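Local coordinates for protein urocanate hydratase (Paenibacillus sp. Soil724D2, PDB 7NED) that binds the cofactor NAD+ together with urocanate and probably adds water to thiourocanate during bacterial ergothioneine breakdown, at residues His56-Thr61 and Gly76-Ile81; Asp68-Ile73 and Leu90-Asn95; Ala124-Tyr129 and Ala473-Ile478. All coordinates share one frame; numbering follows the deposited sequence.

How the contacts relate
From the N terminus, helix 52-64 is followed by strand 69-74, strand 77-83 and strand 91-95. Contact 1 closes a short loop by bringing residues 56-61 against 76-81. Contact 2 opens inside that loop and closes beyond it, pairing 68-73 with 90-95, so the two cross along the chain. Contact 3 opens after both have closed and joins 124-129 to 473-478, across 343 residues that include the parallel Rossmann-like sheet. All three reach one mixed sheet in which strands 77-83, 69-74, 91-95 and 475-480 are successive neighbours. Trp127 of contact 3 also packs against Ile58 of contact 1, and Leu90 bonds to Asp474 between contacts 2 and 3.

Contact 1. Residues His56-Thr61 and Gly76-Ile81; sequences HAIVRT and GKPIGI
Ile58 lies across the ring of Pro78, the two side chains crossing at about a right angle. From CB of Ile58 the branches part: CG2 stands anti to the backbone N and turns to the indole of Trp127, while CG1, beside the N (chi1 -68°), reaches the proline. CG1 of Ile58 is 3.7 Å from Pro78 CD and is close to CB and CG of the same ring as well. At the tip, Ile58 CD1 passes the ring and comes 3.9 Å from Gly76 O, a van der Waals neighbour. Ala57 fills in beside it, its CB 3.8 Å from Pro78 CG; a methyl suits this spot because the helix comes close to the strand here.

One helical turn on, Thr61 and Ile81 meet tip to tip, Thr61 CG2 lying 3.8 Å from Ile81 CD1. Threonine serves two ends at once. With chi1 at -58°, its hydroxyl folds back along the helix and OG1 donates to Ala57 O at 2.7 Å, while the methyl is sent to the strand. Ala57 O also accepts from Thr61 N, the two donors arriving from opposite faces of the carbonyl plane. With an alanine at Thr61, the carbonyl would probably lose this second donor and Ile81 the methyl it meets. Gly76, with positive phi, suits the tight connection between strands 69-74 and 77-83. The contact is helix-on-sheet packing: helix 52-64 covers the beta-hairpin that follows it, whose outer strand makes backbone hydrogen bonds to the second subunit.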
ATOM      1  N   HIS A  56       6.736 -24.094   6.707  1.00 19.32           N
ATOM      2  CA  HIS A  56       6.276 -25.045   7.721  1.00 19.89           C
ATOM      3  C   HIS A  56       5.456 -24.359   8.804  1.00 20.40           C
ATOM      4  O   HIS A  56       4.464 -24.927   9.285  1.00 20.47           O
ATOM      5  CB  HIS A  56       7.464 -25.765   8.347  1.00 19.36           C
ATOM      6  CG  HIS A  56       8.182 -26.642   7.368  1.00 21.31           C
ATOM      7  ND1 HIS A  56       7.591 -27.754   6.801  1.00 23.82           N
ATOM      8  CD2 HIS A  56       9.423 -26.558   6.837  1.00 22.93           C
ATOM      9  CE1 HIS A  56       8.445 -28.326   5.968  1.00 23.06           C
ATOM     10  NE2 HIS A  56       9.564 -27.621   5.973  1.00 22.91           N
ATOM     11  N   ALA A  57       5.868 -23.151   9.220  1.00 18.04           N
ATOM     12  CA  ALA A  57       5.093 -22.437  10.248  1.00 16.34           C
ATOM     13  C   ALA A  57       3.742 -21.970   9.713  1.00 18.28           C
ATOM     14  O   ALA A  57       2.743 -22.012  10.440  1.00 15.85           O
ATOM     15  CB  ALA A  57       5.897 -21.252  10.796  1.00 20.58           C
ATOM     16  N   ILE A  58       3.663 -21.578   8.434  1.00 17.37           N
ATOM     17  CA  ILE A  58       2.354 -21.309   7.830  1.00 17.35           C
ATOM     18  C   ILE A  58       1.484 -22.563   7.851  1.00 18.75           C
ATOM     19  O   ILE A  58       0.302 -22.511   8.215  1.00 18.50           O
ATOM     20  CB  ILE A  58       2.528 -20.766   6.396  1.00 17.96           C
ATOM     21  CG1 ILE A  58       3.153 -19.364   6.420  1.00 16.23           C
ATOM     22  CG2 ILE A  58       1.191 -20.772   5.631  1.00 15.08           C
ATOM     23  CD1 ILE A  58       3.597 -18.885   5.029  1.00 16.42           C
ATOM     24  N   VAL A  59       2.042 -23.708   7.438  1.00 16.16           N
ATOM     25  CA  VAL A  59       1.261 -24.938   7.426  1.00 15.69           C
ATOM     26  C   VAL A  59       0.761 -25.277   8.825  1.00 19.04           C
ATOM     27  O   VAL A  59      -0.431 -25.557   9.019  1.00 18.24           O
ATOM     28  CB  VAL A  59       2.075 -26.087   6.802  1.00 18.05           C
ATOM     29  CG1 VAL A  59       1.340 -27.426   6.989  1.00 18.17           C
ATOM     30  CG2 VAL A  59       2.264 -25.816   5.320  1.00 16.10           C
ATOM     31  N   ARG A  60       1.658 -25.260   9.823  1.00 18.17           N
ATOM     32  CA  ARG A  60       1.229 -25.514  11.204  1.00 20.44           C
ATOM     33  C   ARG A  60       0.120 -24.556  11.618  1.00 21.38           C
ATOM     34  O   ARG A  60      -0.903 -24.964  12.190  1.00 19.56           O
ATOM     35  CB  ARG A  60       2.406 -25.388  12.178  1.00 23.46           C
ATOM     36  CG  ARG A  60       3.389 -26.539  12.125  1.00 33.18           C
ATOM     37  CD  ARG A  60       4.399 -26.459  13.283  1.00 32.81           C
ATOM     38  NE  ARG A  60       5.205 -25.249  13.214  1.00 31.56           N
ATOM     39  CZ  ARG A  60       6.363 -25.141  12.556  1.00 30.82           C
ATOM     40  NH1 ARG A  60       6.889 -26.187  11.906  1.00 31.07           N
ATOM     41  NH2 ARG A  60       7.006 -23.981  12.582  1.00 29.93           N
ATOM     42  N   THR A  61       0.313 -23.267  11.348  1.00 16.84           N
ATOM     43  CA  THR A  61      -0.677 -22.283  11.776  1.00 20.01           C
ATOM     44  C   THR A  61      -2.041 -22.538  11.146  1.00 18.41           C
ATOM     45  O   THR A  61      -3.067 -22.446  11.825  1.00 18.95           O
ATOM     46  CB  THR A  61      -0.205 -20.878  11.436  1.00 20.33           C
ATOM     47  OG1 THR A  61       1.058 -20.630  12.066  1.00 18.63           O
ATOM     48  CG2 THR A  61      -1.241 -19.848  11.950  1.00 18.73           C
ATOM     49  N   GLY A  76       5.822 -13.150   2.923  1.00 13.70           N
ATOM     50  CA  GLY A  76       5.942 -14.582   2.897  1.00 17.25           C
ATOM     51  C   GLY A  76       6.291 -15.220   4.220  1.00 20.16           C
ATOM     52  O   GLY A  76       6.543 -16.434   4.255  1.00 16.69           O
ATOM     53  N   LYS A  77       6.293 -14.452   5.310  1.00 13.83           N
ATOM     54  CA  LYS A  77       6.642 -15.002   6.610  1.00 15.57           C
ATOM     55  C   LYS A  77       5.459 -14.838   7.561  1.00 15.25           C
ATOM     56  O   LYS A  77       4.914 -13.733   7.675  1.00 14.70           O
ATOM     57  CB  LYS A  77       7.893 -14.286   7.157  1.00 14.72           C
ATOM     58  CG  LYS A  77       8.443 -14.800   8.508  1.00 18.32           C
ATOM     59  CD  LYS A  77       9.452 -13.753   8.989  1.00 16.39           C
ATOM     60  CE  LYS A  77       9.768 -13.831  10.437  1.00 22.28           C
ATOM     61  NZ  LYS A  77      10.931 -12.922  10.667  1.00 24.33           N
ATOM     62  N   PRO A  78       4.998 -15.899   8.211  1.00 15.08           N
ATOM     63  CA  PRO A  78       3.900 -15.760   9.177  1.00 14.88           C
ATOM     64  C   PRO A  78       4.401 -15.028  10.423  1.00 16.70           C
ATOM     65  O   PRO A  78       5.472 -15.333  10.951  1.00 14.65           O
ATOM     66  CB  PRO A  78       3.517 -17.221   9.486  1.00 14.45           C
ATOM     67  CG  PRO A  78       4.852 -17.916   9.395  1.00 14.62           C
ATOM     68  CD  PRO A  78       5.602 -17.245   8.249  1.00 15.88           C
ATOM     69  N   ILE A  79       3.648 -14.024  10.862  1.00 12.90           N
ATOM     70  CA  ILE A  79       4.062 -13.129  11.935  1.00 13.24           C
ATOM     71  C   ILE A  79       3.258 -13.377  13.197  1.00 16.17           C
ATOM     72  O   ILE A  79       3.823 -13.555  14.276  1.00 17.76           O
ATOM     73  CB  ILE A  79       3.938 -11.646  11.517  1.00 13.32           C
ATOM     74  CG1 ILE A  79       4.742 -11.337  10.257  1.00 17.03           C
ATOM     75  CG2 ILE A  79       4.405 -10.698  12.731  1.00 14.02           C
ATOM     76  CD1 ILE A  79       6.224 -11.652  10.358  1.00 15.94           C
ATOM     77  N   GLY A  80       1.935 -13.372  13.084  1.00 16.10           N
ATOM     78  CA  GLY A  80       1.150 -13.565  14.286  1.00 17.88           C
ATOM     79  C   GLY A  80      -0.266 -13.965  13.975  1.00 16.89           C
ATOM     80  O   GLY A  80      -0.728 -13.915  12.829  1.00 18.43           O
ATOM     81  N   ILE A  81      -0.954 -14.398  15.023  1.00 16.85           N
ATOM     82  CA  ILE A  81      -2.356 -14.785  14.940  1.00 18.11           C
ATOM     83  C   ILE A  81      -3.150 -13.795  15.764  1.00 17.87           C
ATOM     84  O   ILE A  81      -2.811 -13.551  16.922  1.00 17.19           O
ATOM     85  CB  ILE A  81      -2.595 -16.215  15.464  1.00 14.79           C
ATOM     86  CG1 ILE A  81      -1.684 -17.213  14.751  1.00 23.20           C
ATOM     87  CG2 ILE A  81      -4.068 -16.597  15.350  1.00 17.39           C
ATOM     88  CD1 ILE A  81      -1.552 -18.564  15.466  1.00 21.70           C
TER

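Contact 2. Residues Asp68-Ile73 and Leu90-Asn95; sequences DETLVI and LIVMAN
Peptide groups of Leu71 and Ile73 are the flat groups that meet those of Leu90, Val92 and Ala94. Leu71 N donates to Leu90 O at 2.8 Å, and Ile73 N to Val92 O with an N-H...O angle of 168°. Returning bonds run from Val92 N to Leu71 O and from Ala94 N to Ile73 O, both 3.2 Å. Each of these four carbonyls also receives a CA-H, as where Met93 CA comes 3.1 Å from Ile73 O. Leu71 thus bonds to the residues before and after Ile91, and Ile73 to those flanking Met93, the staggered pattern of parallel strands, here in the mixed sheet with strand 475-480 next in order.

The side chains sort onto two faces. Leu71, Ile73, Ile91 and Met93 share one, where Trp127 packs on Ile73 and Ile91. Leu71 and Ile91 run side by side, as do Ile73 and Met93, whose CB atoms are 3.7 Å apart. Ile73 CD1 is wedged between its neighbours, 4.0 Å from Ile91 CG2 and also touching Met93 CE. Met93 gets there because its CG sits between backbone N and carbonyl carbon (chi1 44°) and the chain bends at its end.

On the other face Val72 CG2 meets Val92 CG2 at 3.9 Å; beta-branched residues suit such extended strands, and Leu463 of the second subunit covers Val72. At the start, Thr70 lays its methyl over the Leu90-Val92 backbone while its hydroxyl bonds to Pro89 O and Thr84. The carboxylate of Glu69 forms a salt bridge with Arg541 of the second subunit.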
ATOM      1  N   ASP A  68     -12.534 -17.510  13.517  1.00 20.16           N
ATOM      2  CA  ASP A  68     -12.582 -16.136  14.004  1.00 18.06           C
ATOM      3  C   ASP A  68     -11.200 -15.549  14.246  1.00 19.32           C
ATOM      4  O   ASP A  68     -11.063 -14.568  14.983  1.00 20.65           O
ATOM      5  CB  ASP A  68     -13.423 -16.048  15.279  1.00 21.54           C
ATOM      6  CG  ASP A  68     -12.855 -16.846  16.420  1.00 24.64           C
ATOM      7  OD1 ASP A  68     -11.860 -17.585  16.254  1.00 24.39           O
ATOM      8  OD2 ASP A  68     -13.439 -16.731  17.517  1.00 28.87           O
ATOM      9  N   GLU A  69     -10.180 -16.087  13.605  1.00 16.30           N
ATOM     10  CA  GLU A  69      -8.824 -15.590  13.745  1.00 19.79           C
ATOM     11  C   GLU A  69      -8.298 -15.144  12.395  1.00 17.28           C
ATOM     12  O   GLU A  69      -8.810 -15.535  11.325  1.00 17.61           O
ATOM     13  CB  GLU A  69      -7.894 -16.661  14.338  1.00 19.14           C
ATOM     14  CG  GLU A  69      -8.330 -17.022  15.785  1.00 22.21           C
ATOM     15  CD  GLU A  69      -7.526 -18.157  16.393  1.00 28.00           C
ATOM     16  OE1 GLU A  69      -6.956 -18.992  15.633  1.00 21.04           O
ATOM     17  OE2 GLU A  69      -7.474 -18.222  17.650  1.00 24.00           O
ATOM     18  N   THR A  70      -7.269 -14.306  12.451  1.00 18.01           N
ATOM     19  CA  THR A  70      -6.570 -13.890  11.245  1.00 17.20           C
ATOM     20  C   THR A  70      -5.077 -14.122  11.439  1.00 18.28           C
ATOM     21  O   THR A  70      -4.478 -13.643  12.410  1.00 16.42           O
ATOM     22  CB  THR A  70      -6.841 -12.419  10.921  1.00 21.14           C
ATOM     23  OG1 THR A  70      -8.252 -12.227  10.755  1.00 20.26           O
ATOM     24  CG2 THR A  70      -6.085 -12.000   9.644  1.00 18.79           C
ATOM     25  N   LEU A  71      -4.485 -14.844  10.498  1.00 17.47           N
ATOM     26  CA  LEU A  71      -3.041 -14.989  10.380  1.00 14.99           C
ATOM     27  C   LEU A  71      -2.478 -13.846   9.544  1.00 14.68           C
ATOM     28  O   LEU A  71      -2.950 -13.584   8.435  1.00 16.76           O
ATOM     29  CB  LEU A  71      -2.696 -16.341   9.730  1.00 14.21           C
ATOM     30  CG  LEU A  71      -1.289 -16.547   9.141  1.00 15.00           C
ATOM     31  CD1 LEU A  71      -0.195 -16.424  10.237  1.00 13.87           C
ATOM     32  CD2 LEU A  71      -1.181 -17.890   8.425  1.00 16.85           C
ATOM     33  N   VAL A  72      -1.457 -13.189  10.055  1.00 14.91           N
ATOM     34  CA  VAL A  72      -0.791 -12.106   9.342  1.00 14.48           C
ATOM     35  C   VAL A  72       0.482 -12.641   8.718  1.00 17.21           C
ATOM     36  O   VAL A  72       1.339 -13.198   9.423  1.00 14.57           O
ATOM     37  CB  VAL A  72      -0.476 -10.940  10.281  1.00 15.34           C
ATOM     38  CG1 VAL A  72       0.544 -10.042   9.634  1.00 14.53           C
ATOM     39  CG2 VAL A  72      -1.784 -10.194  10.632  1.00 14.40           C
ATOM     40  N   ILE A  73       0.612 -12.489   7.399  1.00 13.98           N
ATOM     41  CA  ILE A  73       1.821 -12.910   6.688  1.00 14.66           C
ATOM     42  C   ILE A  73       2.484 -11.657   6.103  1.00 15.58           C
ATOM     43  O   ILE A  73       1.811 -10.806   5.492  1.00 11.98           O
ATOM     44  CB  ILE A  73       1.498 -13.964   5.607  1.00 13.49           C
ATOM     45  CG1 ILE A  73       1.200 -15.309   6.286  1.00 13.65           C
ATOM     46  CG2 ILE A  73       2.680 -14.122   4.588  1.00 13.91           C
ATOM     47  CD1 ILE A  73       0.521 -16.316   5.340  1.00 15.05           C
ATOM     48  N   LEU A  90      -9.302 -14.884   6.879  1.00 13.82           N
ATOM     49  CA  LEU A  90      -8.472 -15.789   7.665  1.00 13.80           C
ATOM     50  C   LEU A  90      -7.009 -15.410   7.557  1.00 15.40           C
ATOM     51  O   LEU A  90      -6.222 -15.660   8.488  1.00 16.21           O
ATOM     52  CB  LEU A  90      -8.650 -17.230   7.193  1.00 16.18           C
ATOM     53  CG  LEU A  90      -9.959 -17.870   7.629  1.00 18.70           C
ATOM     54  CD1 LEU A  90     -10.097 -19.171   6.814  1.00 22.94           C
ATOM     55  CD2 LEU A  90      -9.907 -18.176   9.098  1.00 19.97           C
ATOM     56  N   ILE A  91      -6.625 -14.821   6.429  1.00 14.06           N
ATOM     57  CA  ILE A  91      -5.259 -14.371   6.209  1.00 13.73           C
ATOM     58  C   ILE A  91      -5.306 -12.981   5.593  1.00 19.37           C
ATOM     59  O   ILE A  91      -6.034 -12.762   4.617  1.00 15.50           O
ATOM     60  CB  ILE A  91      -4.492 -15.334   5.282  1.00 13.56           C
ATOM     61  CG1 ILE A  91      -4.268 -16.665   5.996  1.00 15.97           C
ATOM     62  CG2 ILE A  91      -3.137 -14.736   4.915  1.00 13.46           C
ATOM     63  CD1 ILE A  91      -3.672 -17.727   5.053  1.00 15.49           C
ATOM     64  N   VAL A  92      -4.518 -12.048   6.137  1.00 14.07           N
ATOM     65  CA  VAL A  92      -4.159 -10.851   5.392  1.00 13.51           C
ATOM     66  C   VAL A  92      -2.655 -10.901   5.218  1.00 14.18           C
ATOM     67  O   VAL A  92      -1.929 -11.246   6.156  1.00 14.29           O
ATOM     68  CB  VAL A  92      -4.597  -9.529   6.076  1.00 14.65           C
ATOM     69  CG1 VAL A  92      -6.126  -9.517   6.253  1.00 14.48           C
ATOM     70  CG2 VAL A  92      -3.880  -9.346   7.409  1.00 15.86           C
ATOM     71  N   MET A  93      -2.186 -10.570   4.024  1.00 11.34           N
ATOM     72  CA  MET A  93      -0.755 -10.594   3.766  1.00 14.37           C
ATOM     73  C   MET A  93      -0.343  -9.405   2.915  1.00 14.80           C
ATOM     74  O   MET A  93      -1.128  -8.883   2.114  1.00 16.50           O
ATOM     75  CB  MET A  93      -0.362 -11.918   3.078  1.00 12.22           C
ATOM     76  CG  MET A  93      -1.285 -12.340   1.974  1.00 16.36           C
ATOM     77  SD  MET A  93      -0.399 -13.529   0.894  1.00 17.41           S
ATOM     78  CE  MET A  93      -0.644 -14.935   1.953  1.00 16.55           C
ATOM     79  N   ALA A  94       0.911  -8.993   3.066  1.00 13.86           N
ATOM     80  CA  ALA A  94       1.453  -7.888   2.286  1.00 11.96           C
ATOM     81  C   ALA A  94       2.870  -8.276   1.930  1.00 13.05           C
ATOM     82  O   ALA A  94       3.676  -8.546   2.828  1.00 12.97           O
ATOM     83  CB  ALA A  94       1.402  -6.558   3.060  1.00 13.31           C
ATOM     84  N   ASN A  95       3.153  -8.403   0.624  1.00 14.96           N
ATOM     85  CA  ASN A  95       4.397  -9.010   0.152  1.00 15.87           C
ATOM     86  C   ASN A  95       5.174  -8.053  -0.749  1.00 13.34           C
ATOM     87  O   ASN A  95       4.662  -7.573  -1.766  1.00 14.12           O
ATOM     88  CB  ASN A  95       4.112 -10.338  -0.564  1.00 15.55           C
ATOM     89  CG  ASN A  95       3.427 -11.338   0.350  1.00 14.37           C
ATOM     90  OD1 ASN A  95       3.915 -11.607   1.453  1.00 16.63           O
ATOM     91  ND2 ASN A  95       2.282 -11.860  -0.073  1.00 16.05           N
TER

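Contact 3. Residues Ala124-Tyr129 and Ala473-Ile478; sequences AAAWQY and ADLVTI
The loop leading into the urocanate pocket, where Tyr129 touches the ligand, rests through Ala126, Trp127 and Gln128 on Leu475 and Thr477. Its backbone makes a type I beta turn from Ala124 to Trp127, closed by Trp127 N to Ala124 O at 3.1 Å. Ala126, small enough to sit right against the strand, brings CB to 3.6 Å from Thr477 CG2. That methyl lies between the backbone N and carbonyl carbon of its own residue, leaving OG1 turned (chi1 -172°) to a weak bond with Met93 O.

Leu475 fills the space between the three loop residues. Its CD1 lies 4.0 Å from Trp127 CE3, the leucine crossing the indole at about a right angle, while CD2 is 4.1 Å from Ala126 CB. The contact joins a loop of the N-terminal urocanase family region to a strand of the C-terminal one. That strand belongs to the mixed sheet, and a classic beta bulge at its start sets two residues, Asp474 and Leu475, opposite the single Thr495 of the neighbouring strand.

Trp127 NE1 bonds to Ala48 O, which satisfies the one polar atom of the ring, while Ala125 O lies 3.1 Å above one face of the Trp127 indole, toward its rim. The extended Gln128 chain crosses Leu475 at a slant, with NE2 3.8 Å from Leu475 CD2, and its buried amide is satisfied at both ends: NE2 pairs with Thr495 OG1 and OE1 with His434 NE2. Gln128 O bonds to Arg352, itself a urocanate-pocket residue, and Tyr129 stacks on Tyr42 of the same pocket.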
ATOM      1  N   ALA A 124       1.703 -15.845  -6.610  1.00 14.80           N
ATOM      2  CA  ALA A 124       2.529 -16.878  -5.971  1.00 14.24           C
ATOM      3  C   ALA A 124       2.389 -16.830  -4.451  1.00 13.67           C
ATOM      4  O   ALA A 124       2.006 -17.819  -3.814  1.00 14.90           O
ATOM      5  CB  ALA A 124       4.001 -16.719  -6.366  1.00 14.21           C
ATOM      6  N   ALA A 125       2.707 -15.685  -3.848  1.00 15.34           N
ATOM      7  CA  ALA A 125       2.728 -15.654  -2.387  1.00 14.72           C
ATOM      8  C   ALA A 125       1.341 -15.632  -1.779  1.00 14.93           C
ATOM      9  O   ALA A 125       1.211 -15.854  -0.565  1.00 15.84           O
ATOM     10  CB  ALA A 125       3.517 -14.463  -1.883  1.00 13.12           C
ATOM     11  N   ALA A 126       0.309 -15.357  -2.577  1.00 13.44           N
ATOM     12  CA  ALA A 126      -1.058 -15.455  -2.100  1.00 12.54           C
ATOM     13  C   ALA A 126      -1.714 -16.782  -2.471  1.00 16.29           C
ATOM     14  O   ALA A 126      -2.871 -17.002  -2.106  1.00 17.77           O
ATOM     15  CB  ALA A 126      -1.886 -14.286  -2.643  1.00 16.46           C
ATOM     16  N   TRP A 127      -1.011 -17.640  -3.219  1.00 12.91           N
ATOM     17  CA  TRP A 127      -1.333 -19.056  -3.416  1.00 14.29           C
ATOM     18  C   TRP A 127      -2.530 -19.078  -4.368  1.00 16.24           C
ATOM     19  O   TRP A 127      -3.465 -19.876  -4.203  1.00 16.98           O
ATOM     20  CB  TRP A 127      -1.735 -19.676  -2.088  1.00 15.66           C
ATOM     21  CG  TRP A 127      -0.621 -19.581  -1.088  1.00 14.54           C
ATOM     22  CD1 TRP A 127       0.696 -19.226  -1.288  1.00 14.40           C
ATOM     23  CD2 TRP A 127      -0.874 -19.350   0.298  1.00 12.93           C
ATOM     24  NE1 TRP A 127       1.311 -18.962  -0.060  1.00 14.14           N
ATOM     25  CE2 TRP A 127       0.354 -19.026   0.920  1.00 13.73           C
ATOM     26  CE3 TRP A 127      -2.028 -19.438   1.084  1.00 15.16           C
ATOM     27  CZ2 TRP A 127       0.456 -18.804   2.292  1.00 16.19           C
ATOM     28  CZ3 TRP A 127      -1.915 -19.231   2.470  1.00 14.54           C
ATOM     29  CH2 TRP A 127      -0.687 -18.911   3.050  1.00 14.48           C
ATOM     30  N   GLN A 128      -2.548 -18.177  -5.351  1.00 13.97           N
ATOM     31  CA  GLN A 128      -3.718 -18.057  -6.224  1.00 14.17           C
ATOM     32  C   GLN A 128      -3.442 -18.531  -7.646  1.00 17.76           C
ATOM     33  O   GLN A 128      -4.319 -18.428  -8.518  1.00 17.31           O
ATOM     34  CB  GLN A 128      -4.241 -16.595  -6.208  1.00 14.82           C
ATOM     35  CG  GLN A 128      -4.712 -16.213  -4.812  1.00 14.04           C
ATOM     36  CD  GLN A 128      -4.865 -14.703  -4.544  1.00 18.87           C
ATOM     37  OE1 GLN A 128      -4.204 -13.843  -5.162  1.00 15.28           O
ATOM     38  NE2 GLN A 128      -5.712 -14.386  -3.556  1.00 13.28           N
ATOM     39  N   TYR A 129      -2.234 -19.039  -7.880  1.00 15.26           N
ATOM     40  CA  TYR A 129      -1.791 -19.541  -9.158  1.00 15.72           C
ATOM     41  C   TYR A 129      -2.423 -20.899  -9.370  1.00 16.88           C
ATOM     42  O   TYR A 129      -2.532 -21.683  -8.417  1.00 15.69           O
ATOM     43  CB  TYR A 129      -0.276 -19.629  -9.112  1.00 15.47           C
ATOM     44  CG  TYR A 129       0.418 -20.100 -10.343  1.00 14.10           C
ATOM     45  CD1 TYR A 129       0.629 -19.245 -11.405  1.00 18.95           C
ATOM     46  CD2 TYR A 129       0.928 -21.381 -10.407  1.00 14.89           C
ATOM     47  CE1 TYR A 129       1.303 -19.689 -12.542  1.00 21.66           C
ATOM     48  CE2 TYR A 129       1.598 -21.833 -11.536  1.00 19.89           C
ATOM     49  CZ  TYR A 129       1.778 -20.964 -12.600  1.00 18.69           C
ATOM     50  OH  TYR A 129       2.425 -21.368 -13.736  1.00 23.08           O
ATOM     51  N   ALA A 473     -13.963 -11.476   2.726  1.00 17.47           N
ATOM     52  CA  ALA A 473     -13.152 -12.394   1.946  1.00 15.87           C
ATOM     53  C   ALA A 473     -12.359 -13.319   2.884  1.00 18.17           C
ATOM     54  O   ALA A 473     -12.244 -13.086   4.100  1.00 14.14           O
ATOM     55  CB  ALA A 473     -12.210 -11.596   1.034  1.00 18.17           C
ATOM     56  N   ASP A 474     -11.821 -14.402   2.313  1.00 15.68           N
ATOM     57  CA  ASP A 474     -11.077 -15.363   3.128  1.00 15.46           C
ATOM     58  C   ASP A 474      -9.605 -15.041   3.166  1.00 13.66           C
ATOM     59  O   ASP A 474      -8.947 -15.247   4.188  1.00 16.38           O
ATOM     60  CB  ASP A 474     -11.268 -16.796   2.566  1.00 16.59           C
ATOM     61  CG  ASP A 474     -12.675 -17.324   2.841  1.00 17.21           C
ATOM     62  OD1 ASP A 474     -13.504 -17.275   1.904  1.00 18.99           O
ATOM     63  OD2 ASP A 474     -12.976 -17.688   4.007  1.00 20.74           O
ATOM     64  N   LEU A 475      -9.065 -14.526   2.071  1.00 12.44           N
ATOM     65  CA  LEU A 475      -7.668 -14.112   2.039  1.00 14.51           C
ATOM     66  C   LEU A 475      -7.546 -12.841   1.215  1.00 15.37           C
ATOM     67  O   LEU A 475      -8.096 -12.759   0.113  1.00 13.47           O
ATOM     68  CB  LEU A 475      -6.777 -15.219   1.435  1.00 17.67           C
ATOM     69  CG  LEU A 475      -5.258 -14.982   1.352  1.00 16.64           C
ATOM     70  CD1 LEU A 475      -4.463 -16.305   1.404  1.00 15.18           C
ATOM     71  CD2 LEU A 475      -4.861 -14.195   0.112  1.00 17.37           C
ATOM     72  N   VAL A 476      -6.803 -11.861   1.726  1.00 14.31           N
ATOM     73  CA  VAL A 476      -6.567 -10.617   1.006  1.00 13.11           C
ATOM     74  C   VAL A 476      -5.072 -10.329   1.028  1.00 14.83           C
ATOM     75  O   VAL A 476      -4.398 -10.558   2.040  1.00 16.43           O
ATOM     76  CB  VAL A 476      -7.371  -9.450   1.637  1.00 14.84           C
ATOM     77  CG1 VAL A 476      -7.111  -8.142   0.902  1.00 16.48           C
ATOM     78  CG2 VAL A 476      -8.832  -9.791   1.636  1.00 15.06           C
ATOM     79  N   THR A 477      -4.557  -9.824  -0.073  1.00 12.29           N
ATOM     80  CA  THR A 477      -3.127  -9.569  -0.187  1.00 15.18           C
ATOM     81  C   THR A 477      -2.882  -8.255  -0.918  1.00 16.58           C
ATOM     82  O   THR A 477      -3.651  -7.873  -1.799  1.00 12.50           O
ATOM     83  CB  THR A 477      -2.417 -10.725  -0.916  1.00 14.97           C
ATOM     84  OG1 THR A 477      -1.002 -10.529  -0.843  1.00 17.71           O
ATOM     85  CG2 THR A 477      -2.838 -10.824  -2.412  1.00 12.64           C
ATOM     86  N   ILE A 478      -1.798  -7.578  -0.544  1.00 12.82           N
ATOM     87  CA  ILE A 478      -1.241  -6.458  -1.296  1.00 14.04           C
ATOM     88  C   ILE A 478       0.207  -6.789  -1.637  1.00 15.28           C
ATOM     89  O   ILE A 478       1.018  -7.066  -0.745  1.00 13.44           O
ATOM     90  CB  ILE A 478      -1.304  -5.146  -0.506  1.00 12.94           C
ATOM     91  CG1 ILE A 478      -2.753  -4.816  -0.178  1.00 12.60           C
ATOM     92  CG2 ILE A 478      -0.669  -4.045  -1.340  1.00 11.99           C
ATOM     93  CD1 ILE A 478      -2.902  -3.645   0.856  1.00 15.53           C
TER